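Maltose/maltodextrin transport permease homologue (Bdellovibrio bacteriovorus HD100, PDB 6FFL) probably binds maltose and maltodextrins for uptake, this piece being the solute-binding domain MalE of a transporter in which MalE is fused to the permease MalF. Local coordinates at residues I200-R204 with D205-I209; L291-L294 with T295-P298; A316-D320 with I321-N325. All coordinates share one frame; numbering follows the deposited sequence.

Contact 1: residues I200-R204 with D205-I209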
ATOM      1  N   ILE A 200      11.841  -1.601  16.066  1.00 17.34           N
ATOM      2  CA  ILE A 200      12.583  -1.647  14.816  1.00 18.49           C
ATOM      3  C   ILE A 200      14.044  -1.268  15.041  1.00 19.68           C
ATOM      4  O   ILE A 200      14.944  -1.843  14.420  1.00 18.82           O
ATOM      5  CB  ILE A 200      11.882  -0.771  13.767  1.00 21.67           C
ATOM      6  CG1 ILE A 200      10.635  -1.515  13.266  1.00 21.91           C
ATOM      7  CG2 ILE A 200      12.804  -0.440  12.599  1.00 18.15           C
ATOM      8  CD1 ILE A 200       9.828  -0.728  12.322  1.00 23.28           C
ATOM      9  N   LEU A 201      14.320  -0.330  15.957  1.00 15.95           N
ATOM     10  CA  LEU A 201      15.713  -0.076  16.311  1.00 16.03           C
ATOM     11  C   LEU A 201      16.386  -1.337  16.838  1.00 17.82           C
ATOM     12  O   LEU A 201      17.562  -1.593  16.552  1.00 20.70           O
ATOM     13  CB  LEU A 201      15.815   1.045  17.350  1.00 20.68           C
ATOM     14  CG  LEU A 201      15.608   2.476  16.881  1.00 22.95           C
ATOM     15  CD1 LEU A 201      15.669   3.391  18.095  1.00 25.05           C
ATOM     16  CD2 LEU A 201      16.675   2.868  15.893  1.00 23.39           C
ATOM     17  N   LYS A 202      15.658  -2.134  17.617  1.00 19.27           N
ATOM     18  CA  LYS A 202      16.241  -3.360  18.157  1.00 22.33           C
ATOM     19  C   LYS A 202      16.536  -4.355  17.042  1.00 22.51           C
ATOM     20  O   LYS A 202      17.597  -4.988  17.036  1.00 21.95           O
ATOM     21  CB  LYS A 202      15.294  -3.960  19.202  1.00 21.20           C
ATOM     22  CG  LYS A 202      15.740  -5.272  19.835  1.00 30.91           C
ATOM     23  CD  LYS A 202      14.779  -5.650  20.964  1.00 28.81           C
ATOM     24  CE  LYS A 202      15.139  -6.978  21.618  1.00 33.02           C
ATOM     25  NZ  LYS A 202      14.876  -8.128  20.707  1.00 34.86           N
ATOM     26  N   LEU A 203      15.614  -4.501  16.086  1.00 20.62           N
ATOM     27  CA  LEU A 203      15.869  -5.379  14.944  1.00 19.75           C
ATOM     28  C   LEU A 203      17.129  -4.961  14.193  1.00 19.95           C
ATOM     29  O   LEU A 203      17.899  -5.814  13.735  1.00 21.22           O
ATOM     30  CB  LEU A 203      14.671  -5.373  13.995  1.00 15.63           C
ATOM     31  CG  LEU A 203      13.336  -5.961  14.462  1.00 19.07           C
ATOM     32  CD1 LEU A 203      12.289  -5.843  13.368  1.00 16.28           C
ATOM     33  CD2 LEU A 203      13.494  -7.402  14.904  1.00 19.46           C
ATOM     34  N   ARG A 204      17.366  -3.650  14.074  1.00 19.33           N
ATOM     35  CA  ARG A 204      18.488  -3.162  13.280  1.00 19.38           C
ATOM     36  C   ARG A 204      19.799  -3.205  14.051  1.00 23.93           C
ATOM     37  O   ARG A 204      20.840  -3.565  13.488  1.00 27.30           O
ATOM     38  CB  ARG A 204      18.204  -1.731  12.799  1.00 20.92           C
ATOM     39  CG  ARG A 204      19.242  -1.151  11.832  1.00 21.14           C
ATOM     40  CD  ARG A 204      19.070   0.375  11.653  1.00 22.38           C
ATOM     41  NE  ARG A 204      19.526   1.092  12.841  1.00 28.88           N
ATOM     42  CZ  ARG A 204      19.431   2.409  13.012  1.00 32.20           C
ATOM     43  NH1 ARG A 204      18.901   3.168  12.063  1.00 29.58           N
ATOM     44  NH2 ARG A 204      19.876   2.965  14.132  1.00 29.23           N
ATOM     45  N   ASP A 205      19.780  -2.837  15.331  1.00 19.60           N
ATOM     46  CA  ASP A 205      21.014  -2.530  16.048  1.00 21.60           C
ATOM     47  C   ASP A 205      21.388  -3.559  17.093  1.00 25.90           C
ATOM     48  O   ASP A 205      22.567  -3.697  17.416  1.00 31.55           O
ATOM     49  CB  ASP A 205      20.902  -1.160  16.731  1.00 23.38           C
ATOM     50  CG  ASP A 205      20.730  -0.040  15.739  1.00 28.09           C
ATOM     51  OD1 ASP A 205      21.101  -0.238  14.559  1.00 27.57           O
ATOM     52  OD2 ASP A 205      20.235   1.037  16.134  1.00 36.89           O
ATOM     53  N   GLN A 206      20.411  -4.288  17.619  1.00 24.88           N
ATOM     54  CA  GLN A 206      20.646  -5.260  18.675  1.00 25.85           C
ATOM     55  C   GLN A 206      20.603  -6.684  18.131  1.00 25.96           C
ATOM     56  O   GLN A 206      21.583  -7.429  18.228  1.00 27.77           O
ATOM     57  CB  GLN A 206      19.599  -5.045  19.774  1.00 30.90           C
ATOM     58  CG  GLN A 206      19.689  -5.956  20.974  1.00 49.37           C
ATOM     59  CD  GLN A 206      18.715  -5.526  22.059  1.00 66.21           C
ATOM     60  OE1 GLN A 206      18.388  -4.343  22.179  1.00 67.13           O
ATOM     61  NE2 GLN A 206      18.234  -6.486  22.843  1.00 72.86           N
ATOM     62  N   ASP A 207      19.472  -7.079  17.553  1.00 24.87           N
ATOM     63  CA  ASP A 207      19.396  -8.394  16.932  1.00 23.89           C
ATOM     64  C   ASP A 207      20.172  -8.424  15.623  1.00 25.53           C
ATOM     65  O   ASP A 207      20.730  -9.466  15.267  1.00 24.09           O
ATOM     66  CB  ASP A 207      17.938  -8.784  16.712  1.00 27.09           C
ATOM     67  CG  ASP A 207      17.114  -8.671  17.981  1.00 31.84           C
ATOM     68  OD1 ASP A 207      17.582  -9.156  19.030  1.00 40.36           O
ATOM     69  OD2 ASP A 207      16.003  -8.109  17.920  1.00 33.13           O
ATOM     70  N   LYS A 208      20.223  -7.294  14.910  1.00 22.13           N
ATOM     71  CA  LYS A 208      20.989  -7.153  13.668  1.00 21.93           C
ATOM     72  C   LYS A 208      20.537  -8.164  12.617  1.00 24.21           C
ATOM     73  O   LYS A 208      21.346  -8.841  11.979  1.00 22.72           O
ATOM     74  CB  LYS A 208      22.495  -7.262  13.926  1.00 22.40           C
ATOM     75  CG  LYS A 208      22.995  -6.418  15.105  1.00 32.53           C
ATOM     76  CD  LYS A 208      24.225  -7.076  15.732  1.00 42.73           C
ATOM     77  CE  LYS A 208      25.422  -6.159  15.709  1.00 47.09           C
ATOM     78  NZ  LYS A 208      25.107  -4.850  16.333  1.00 50.03           N
ATOM     79  N   ILE A 209      19.223  -8.244  12.426  1.00 20.07           N
ATOM     80  CA  ILE A 209      18.648  -9.126  11.417  1.00 18.00           C
ATOM     81  C   ILE A 209      18.085  -8.371  10.220  1.00 16.89           C
ATOM     82  O   ILE A 209      17.669  -9.021   9.247  1.00 16.77           O
ATOM     83  CB  ILE A 209      17.575 -10.061  12.018  1.00 20.54           C
ATOM     84  CG1 ILE A 209      16.314  -9.298  12.421  1.00 20.49           C
ATOM     85  CG2 ILE A 209      18.135 -10.795  13.231  1.00 20.11           C
ATOM     86  CD1 ILE A 209      15.126 -10.235  12.646  1.00 20.58           C
TER

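Contact 2: residues L291-L294 with T295-P298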
ATOM      1  N   LEU A 291     -12.815   4.714 -17.276  1.00 20.43           N
ATOM      2  CA  LEU A 291     -13.015   4.357 -15.871  1.00 21.30           C
ATOM      3  C   LEU A 291     -13.898   3.122 -15.727  1.00 24.48           C
ATOM      4  O   LEU A 291     -13.612   2.229 -14.919  1.00 20.30           O
ATOM      5  CB  LEU A 291     -13.640   5.544 -15.132  1.00 21.70           C
ATOM      6  CG  LEU A 291     -14.192   5.308 -13.728  1.00 27.18           C
ATOM      7  CD1 LEU A 291     -13.058   4.973 -12.832  1.00 27.26           C
ATOM      8  CD2 LEU A 291     -14.924   6.545 -13.215  1.00 33.34           C
ATOM      9  N   LYS A 292     -14.998   3.071 -16.475  1.00 20.59           N
ATOM     10  CA  LYS A 292     -15.867   1.900 -16.421  1.00 20.41           C
ATOM     11  C   LYS A 292     -15.151   0.662 -16.953  1.00 23.60           C
ATOM     12  O   LYS A 292     -15.299  -0.434 -16.402  1.00 20.30           O
ATOM     13  CB  LYS A 292     -17.147   2.161 -17.212  1.00 19.27           C
ATOM     14  CG  LYS A 292     -18.070   3.232 -16.605  1.00 21.09           C
ATOM     15  CD  LYS A 292     -19.267   3.473 -17.545  1.00 27.45           C
ATOM     16  CE  LYS A 292     -20.289   4.431 -16.956  1.00 30.41           C
ATOM     17  NZ  LYS A 292     -21.350   4.793 -17.957  1.00 29.36           N
ATOM     18  N   TYR A 293     -14.362   0.816 -18.017  1.00 18.09           N
ATOM     19  CA  TYR A 293     -13.632  -0.326 -18.564  1.00 23.74           C
ATOM     20  C   TYR A 293     -12.581  -0.848 -17.582  1.00 17.99           C
ATOM     21  O   TYR A 293     -12.456  -2.066 -17.378  1.00 18.93           O
ATOM     22  CB  TYR A 293     -12.981   0.058 -19.891  1.00 19.80           C
ATOM     23  CG  TYR A 293     -12.089  -1.022 -20.450  1.00 23.37           C
ATOM     24  CD1 TYR A 293     -12.632  -2.187 -20.980  1.00 25.25           C
ATOM     25  CD2 TYR A 293     -10.711  -0.880 -20.446  1.00 26.76           C
ATOM     26  CE1 TYR A 293     -11.824  -3.185 -21.490  1.00 30.46           C
ATOM     27  CE2 TYR A 293      -9.891  -1.871 -20.959  1.00 30.35           C
ATOM     28  CZ  TYR A 293     -10.454  -3.019 -21.476  1.00 34.99           C
ATOM     29  OH  TYR A 293      -9.645  -4.006 -21.984  1.00 44.18           O
ATOM     30  N   LEU A 294     -11.802   0.051 -16.973  1.00 19.22           N
ATOM     31  CA  LEU A 294     -10.696  -0.399 -16.132  1.00 17.28           C
ATOM     32  C   LEU A 294     -11.171  -0.969 -14.807  1.00 16.97           C
ATOM     33  O   LEU A 294     -10.372  -1.597 -14.104  1.00 19.28           O
ATOM     34  CB  LEU A 294      -9.702   0.743 -15.878  1.00 19.23           C
ATOM     35  CG  LEU A 294      -8.921   1.205 -17.114  1.00 20.26           C
ATOM     36  CD1 LEU A 294      -8.079   2.440 -16.799  1.00 19.71           C
ATOM     37  CD2 LEU A 294      -8.056   0.074 -17.670  1.00 22.91           C
ATOM     38  N   THR A 295     -12.441  -0.775 -14.454  1.00 15.56           N
ATOM     39  CA  THR A 295     -13.017  -1.417 -13.288  1.00 13.71           C
ATOM     40  C   THR A 295     -13.947  -2.563 -13.674  1.00 15.62           C
ATOM     41  O   THR A 295     -14.538  -3.188 -12.786  1.00 17.31           O
ATOM     42  CB  THR A 295     -13.768  -0.395 -12.424  1.00 19.32           C
ATOM     43  OG1 THR A 295     -14.783   0.245 -13.204  1.00 20.68           O
ATOM     44  CG2 THR A 295     -12.803   0.674 -11.867  1.00 18.76           C
ATOM     45  N   SER A 296     -14.067  -2.870 -14.968  1.00 17.88           N
ATOM     46  CA  SER A 296     -14.950  -3.941 -15.408  1.00 19.21           C
ATOM     47  C   SER A 296     -14.368  -5.296 -15.022  1.00 21.04           C
ATOM     48  O   SER A 296     -13.165  -5.446 -14.795  1.00 18.65           O
ATOM     49  CB  SER A 296     -15.194  -3.878 -16.926  1.00 24.11           C
ATOM     50  OG  SER A 296     -14.053  -4.251 -17.683  1.00 20.44           O
ATOM     51  N   THR A 297     -15.245  -6.293 -14.938  1.00 18.36           N
ATOM     52  CA  THR A 297     -14.801  -7.598 -14.459  1.00 20.52           C
ATOM     53  C   THR A 297     -13.765  -8.245 -15.377  1.00 18.62           C
ATOM     54  O   THR A 297     -12.809  -8.843 -14.850  1.00 19.97           O
ATOM     55  CB  THR A 297     -16.029  -8.490 -14.229  1.00 18.22           C
ATOM     56  OG1 THR A 297     -16.655  -8.086 -13.006  1.00 17.85           O
ATOM     57  CG2 THR A 297     -15.637  -9.988 -14.117  1.00 18.47           C
ATOM     58  N   PRO A 298     -13.852  -8.143 -16.709  1.00 18.56           N
ATOM     59  CA  PRO A 298     -12.752  -8.668 -17.536  1.00 21.23           C
ATOM     60  C   PRO A 298     -11.391  -8.089 -17.191  1.00 18.59           C
ATOM     61  O   PRO A 298     -10.409  -8.841 -17.145  1.00 20.44           O
ATOM     62  CB  PRO A 298     -13.200  -8.311 -18.961  1.00 22.30           C
ATOM     63  CG  PRO A 298     -14.687  -8.389 -18.885  1.00 26.63           C
ATOM     64  CD  PRO A 298     -15.036  -7.817 -17.535  1.00 24.88           C
TER

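Contact 3: residues A316-D320 with I321-N325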
ATOM      1  N   ALA A 316     -17.101 -11.152  -9.540  1.00 17.18           N
ATOM      2  CA  ALA A 316     -15.852 -11.584 -10.172  1.00 17.26           C
ATOM      3  C   ALA A 316     -15.085 -12.571  -9.296  1.00 21.11           C
ATOM      4  O   ALA A 316     -14.296 -13.376  -9.811  1.00 19.89           O
ATOM      5  CB  ALA A 316     -14.961 -10.378 -10.481  1.00 16.27           C
ATOM      6  N   ARG A 317     -15.297 -12.521  -7.980  1.00 18.36           N
ATOM      7  CA  ARG A 317     -14.620 -13.426  -7.061  1.00 21.58           C
ATOM      8  C   ARG A 317     -15.098 -14.866  -7.187  1.00 23.12           C
ATOM      9  O   ARG A 317     -14.477 -15.755  -6.595  1.00 22.60           O
ATOM     10  CB  ARG A 317     -14.813 -12.947  -5.629  1.00 19.33           C
ATOM     11  CG  ARG A 317     -14.194 -11.576  -5.352  1.00 19.06           C
ATOM     12  CD  ARG A 317     -14.455 -11.117  -3.940  1.00 16.96           C
ATOM     13  NE  ARG A 317     -13.806  -9.833  -3.679  1.00 18.37           N
ATOM     14  CZ  ARG A 317     -13.913  -9.154  -2.543  1.00 22.39           C
ATOM     15  NH1 ARG A 317     -14.655  -9.629  -1.551  1.00 23.42           N
ATOM     16  NH2 ARG A 317     -13.272  -7.998  -2.403  1.00 17.92           N
ATOM     17  N   GLU A 318     -16.183 -15.119  -7.920  1.00 21.31           N
ATOM     18  CA  GLU A 318     -16.616 -16.490  -8.164  1.00 20.14           C
ATOM     19  C   GLU A 318     -15.860 -17.158  -9.312  1.00 22.63           C
ATOM     20  O   GLU A 318     -16.074 -18.350  -9.570  1.00 26.41           O
ATOM     21  CB  GLU A 318     -18.130 -16.515  -8.428  1.00 23.33           C
ATOM     22  CG  GLU A 318     -18.969 -15.951  -7.285  1.00 26.71           C
ATOM     23  CD  GLU A 318     -18.875 -16.774  -5.999  1.00 49.13           C
ATOM     24  OE1 GLU A 318     -19.482 -16.359  -4.986  1.00 58.01           O
ATOM     25  OE2 GLU A 318     -18.216 -17.836  -5.999  1.00 49.22           O
ATOM     26  N   SER A 319     -14.971 -16.430  -9.978  1.00 19.57           N
ATOM     27  CA  SER A 319     -14.169 -16.983 -11.060  1.00 27.07           C
ATOM     28  C   SER A 319     -13.179 -18.023 -10.546  1.00 29.42           C
ATOM     29  O   SER A 319     -12.639 -17.913  -9.439  1.00 26.04           O
ATOM     30  CB  SER A 319     -13.411 -15.860 -11.773  1.00 32.80           C
ATOM     31  OG  SER A 319     -12.511 -16.369 -12.742  1.00 28.09           O
ATOM     32  N   ASP A 320     -12.941 -19.042 -11.381  1.00 25.57           N
ATOM     33  CA  ASP A 320     -11.866 -20.002 -11.124  1.00 25.66           C
ATOM     34  C   ASP A 320     -10.524 -19.314 -10.926  1.00 24.05           C
ATOM     35  O   ASP A 320      -9.666 -19.821 -10.195  1.00 26.58           O
ATOM     36  CB  ASP A 320     -11.749 -20.985 -12.290  1.00 25.71           C
ATOM     37  CG  ASP A 320     -12.715 -22.140 -12.172  1.00 43.62           C
ATOM     38  OD1 ASP A 320     -12.854 -22.891 -13.160  1.00 54.38           O
ATOM     39  OD2 ASP A 320     -13.342 -22.283 -11.100  1.00 44.18           O
ATOM     40  N   ILE A 321     -10.313 -18.191 -11.607  1.00 25.42           N
ATOM     41  CA  ILE A 321      -9.063 -17.449 -11.470  1.00 19.58           C
ATOM     42  C   ILE A 321      -8.827 -17.067 -10.013  1.00 24.52           C
ATOM     43  O   ILE A 321      -7.700 -17.147  -9.501  1.00 21.54           O
ATOM     44  CB  ILE A 321      -9.104 -16.216 -12.386  1.00 22.62           C
ATOM     45  CG1 ILE A 321      -9.121 -16.642 -13.856  1.00 24.14           C
ATOM     46  CG2 ILE A 321      -7.948 -15.271 -12.076  1.00 25.54           C
ATOM     47  CD1 ILE A 321      -9.327 -15.475 -14.828  1.00 28.03           C
ATOM     48  N   VAL A 322      -9.893 -16.663  -9.323  1.00 19.48           N
ATOM     49  CA  VAL A 322      -9.815 -16.276  -7.922  1.00 19.49           C
ATOM     50  C   VAL A 322      -9.807 -17.502  -7.019  1.00 21.92           C
ATOM     51  O   VAL A 322      -8.970 -17.620  -6.115  1.00 21.58           O
ATOM     52  CB  VAL A 322     -10.984 -15.334  -7.586  1.00 17.13           C
ATOM     53  CG1 VAL A 322     -11.020 -15.004  -6.102  1.00 22.16           C
ATOM     54  CG2 VAL A 322     -10.853 -14.052  -8.403  1.00 19.04           C
ATOM     55  N   LYS A 323     -10.741 -18.428  -7.252  1.00 24.73           N
ATOM     56  CA  LYS A 323     -10.894 -19.578  -6.367  1.00 28.35           C
ATOM     57  C   LYS A 323      -9.663 -20.473  -6.369  1.00 26.18           C
ATOM     58  O   LYS A 323      -9.353 -21.092  -5.348  1.00 30.57           O
ATOM     59  CB  LYS A 323     -12.124 -20.397  -6.765  1.00 32.28           C
ATOM     60  CG  LYS A 323     -13.465 -19.740  -6.461  1.00 40.82           C
ATOM     61  CD  LYS A 323     -14.598 -20.619  -6.961  1.00 43.78           C
ATOM     62  CE  LYS A 323     -15.952 -20.113  -6.514  1.00 49.99           C
ATOM     63  NZ  LYS A 323     -17.044 -20.880  -7.190  1.00 54.87           N
ATOM     64  N   ASN A 324      -8.944 -20.548  -7.487  1.00 24.38           N
ATOM     65  CA  ASN A 324      -7.796 -21.443  -7.612  1.00 33.32           C
ATOM     66  C   ASN A 324      -6.471 -20.787  -7.254  1.00 27.10           C
ATOM     67  O   ASN A 324      -5.424 -21.426  -7.388  1.00 27.05           O
ATOM     68  CB  ASN A 324      -7.698 -21.996  -9.035  1.00 27.01           C
ATOM     69  CG  ASN A 324      -8.826 -22.950  -9.365  1.00 36.36           C
ATOM     70  OD1 ASN A 324      -9.524 -23.427  -8.469  1.00 32.75           O
ATOM     71  ND2 ASN A 324      -9.010 -23.234 -10.653  1.00 32.70           N
ATOM     72  N   ASN A 325      -6.483 -19.533  -6.839  1.00 20.39           N
ATOM     73  CA  ASN A 325      -5.256 -18.842  -6.474  1.00 18.11           C
ATOM     74  C   ASN A 325      -4.848 -19.296  -5.080  1.00 20.68           C
ATOM     75  O   ASN A 325      -5.584 -19.049  -4.119  1.00 25.70           O
ATOM     76  CB  ASN A 325      -5.503 -17.335  -6.533  1.00 20.25           C
ATOM     77  CG  ASN A 325      -4.292 -16.497  -6.114  1.00 21.19           C
ATOM     78  OD1 ASN A 325      -3.313 -16.993  -5.538  1.00 21.95           O
ATOM     79  ND2 ASN A 325      -4.367 -15.201  -6.405  1.00 22.85           N
TER
HETATM   80  O   HOH W   1     -11.275 -25.200 -11.958  1.00 49.63           O

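Contact 1: residues I200-R204 with D205-I209
Arg204 and Asp205 run side by side off the end of the helix and meet in a side-on grip. Arg204 NE donates to Asp205 OD1 at 2.7 Å, and Arg204 NH2 to Asp205 OD2 at 2.8 Å, both on the syn side of the carboxylate. The pairing is not flat: the guanidinium and carboxylate planes stand 40° apart, and NE meets OD1 from out of the carboxylate plane. The arginine chain is extended until it bends at chi3 (73°), which turns NE and NH2 toward the acid. Leu201 lays CD2 over one guanidinium face, close to its rim. Asp205 OD1 has a second charged partner in Lys212, while Arg204 NH1 donates to the carbonyl of Leu362, so both groups are held from more than one direction.

Round the helix, Lys202 starts with CG anti to its backbone N (chi1 178°), stays straight as far as CE and turns at the last torsion. Lys202 NZ thereby meets Asp207 OD2 at 3.0 Å on the syn lone pair, with a weak bond to Asp207 OD1 besides. The Gln206 amide lies across the same methylenes, its NE2 3.4 Å from Lys202 CE. On the side facing helix 132-142, Leu203 CD2 touches Ile209 CD1 at 4.0 Å.

The backbone widens here. Lys202 O accepts from both Gln206 N and Asp207 N, at 3.0 and 2.9 Å, the second being a pi-type i to i+5 bond. Lys208, with positive phi, then turns the chain out of the helix so that Ile209 N closes on Leu203 O, and its NZ folds back onto Asp205 O. This is a C-terminal helix ending with a pi-type last turn and a left-handed residue, here closing helix 191-205 against helix 132-142.

Contact 2: residues L291-L294 with T295-P298
Thr295 turns its hydroxyl back along the helix, and Ser296, one residue on, does the same, each reaching a carbonyl of the last turn. Thr295 OG1 donates to Leu291 O at 2.9 Å. It can do so because it sits between the backbone N and the carbonyl carbon (chi1 57°). Thr295 CG2 flanks the same carbonyl, 3.5 Å from Leu291 O. The backbone N of Thr295 makes only weak bonds, to Leu291 O and Lys292 O, so the side chain supplies the stronger link to the Leu291 carbonyl. The same OG1 also bonds to the hydroxyl of Tyr89, which ties this turn to helix 87-90.

Ser296 OG takes the same setting, but its target lies three residues back. Ser296 OG donates to Tyr293 O at 2.7 Å, tilted only 15° from the carbonyl plane, while Ser296 N reaches the same oxygen at 3.0 Å from well above that plane. One carbonyl is thus gripped twice by a single residue. Ser296 stands at the N-cap position of helix 297-307, yet its hydroxyl makes no capping bond and serves the helix behind it. Ser296 OG also comes obliquely to the Tyr293 ring, 4.1 Å from Tyr293 CD1.

Tyr293 and Leu294 themselves start away from the following residues and are turned to the rest of the fold. The Tyr293 ring meets Phe26 with the planes at about 40°, and Leu294 packs on Leu19, both partners lying on helix 13-29. Leu291, Leu294 and Thr295 all rest on Tyr272 of strand 266-274, and Leu291 and Thr295 also touch Ile108 of strand 104-109, so the joint between helices 281-294 and 297-307 is pressed onto the sheet.

Contact 3: residues A316-D320 with I321-N325
Ser319 is the N-cap of the short helix 320-323: its carbonyl receives Lys323 N at 2.9 Å, in the carbonyl plane and almost straight (171° at the hydrogen), and Asp320 O takes Asn324 N one step later. The serine hydroxyl does the capping, accepting from Ile321 N at 3.1 Å; with OG anti to its own N (chi1 174°), it also lies 3.4 Å from Ile321 CB. Glu318 and Lys323 straddle the cap. The glutamate bends at chi2 while the lysine stays extended, and Glu318 OE2 meets Lys323 NZ at 3.5 Å, a long salt bridge.

On another side, Asp320 and Asn324 stand alongside each other, their flat ends 20° apart. A water joins them, accepting from Asn324 ND2 at 3.3 Å and giving a weak bond to Asp320 OD1. Val322 is buried, its CG1 3.6 Å from Arg317 O, and packs on Leu310 and Pro311. The Arg317 head group is held by Asp94 and the Pro311 carbonyl. This is a serine N-cap with an ion pair at the N' and N4 positions, where a hydrophobic staple would place two apolar side chains.

Contacts 2 and 3 are neighbours, their centres about 17 Å apart, and they touch directly where Thr297 CG2 packs on Ala316 CB at 3.7 Å. Helix 297-307 joins them: it starts in contact 2, and Leu301, Ala304 and Glu305 along it meet Ser319 and Ile321 of contact 3. Contact 1 is remote, its centre about 45 Å from that of contact 2 and 40 Å from that of contact 3. It borders the four-stranded sheet through Leu157, whereas contact 2 packs on the seven-stranded one, consistent with the two lobes of the solute-binding fold, with maltotriose bound in this crystal. A platinum ion lies about 11 Å from the Arg317 side chain.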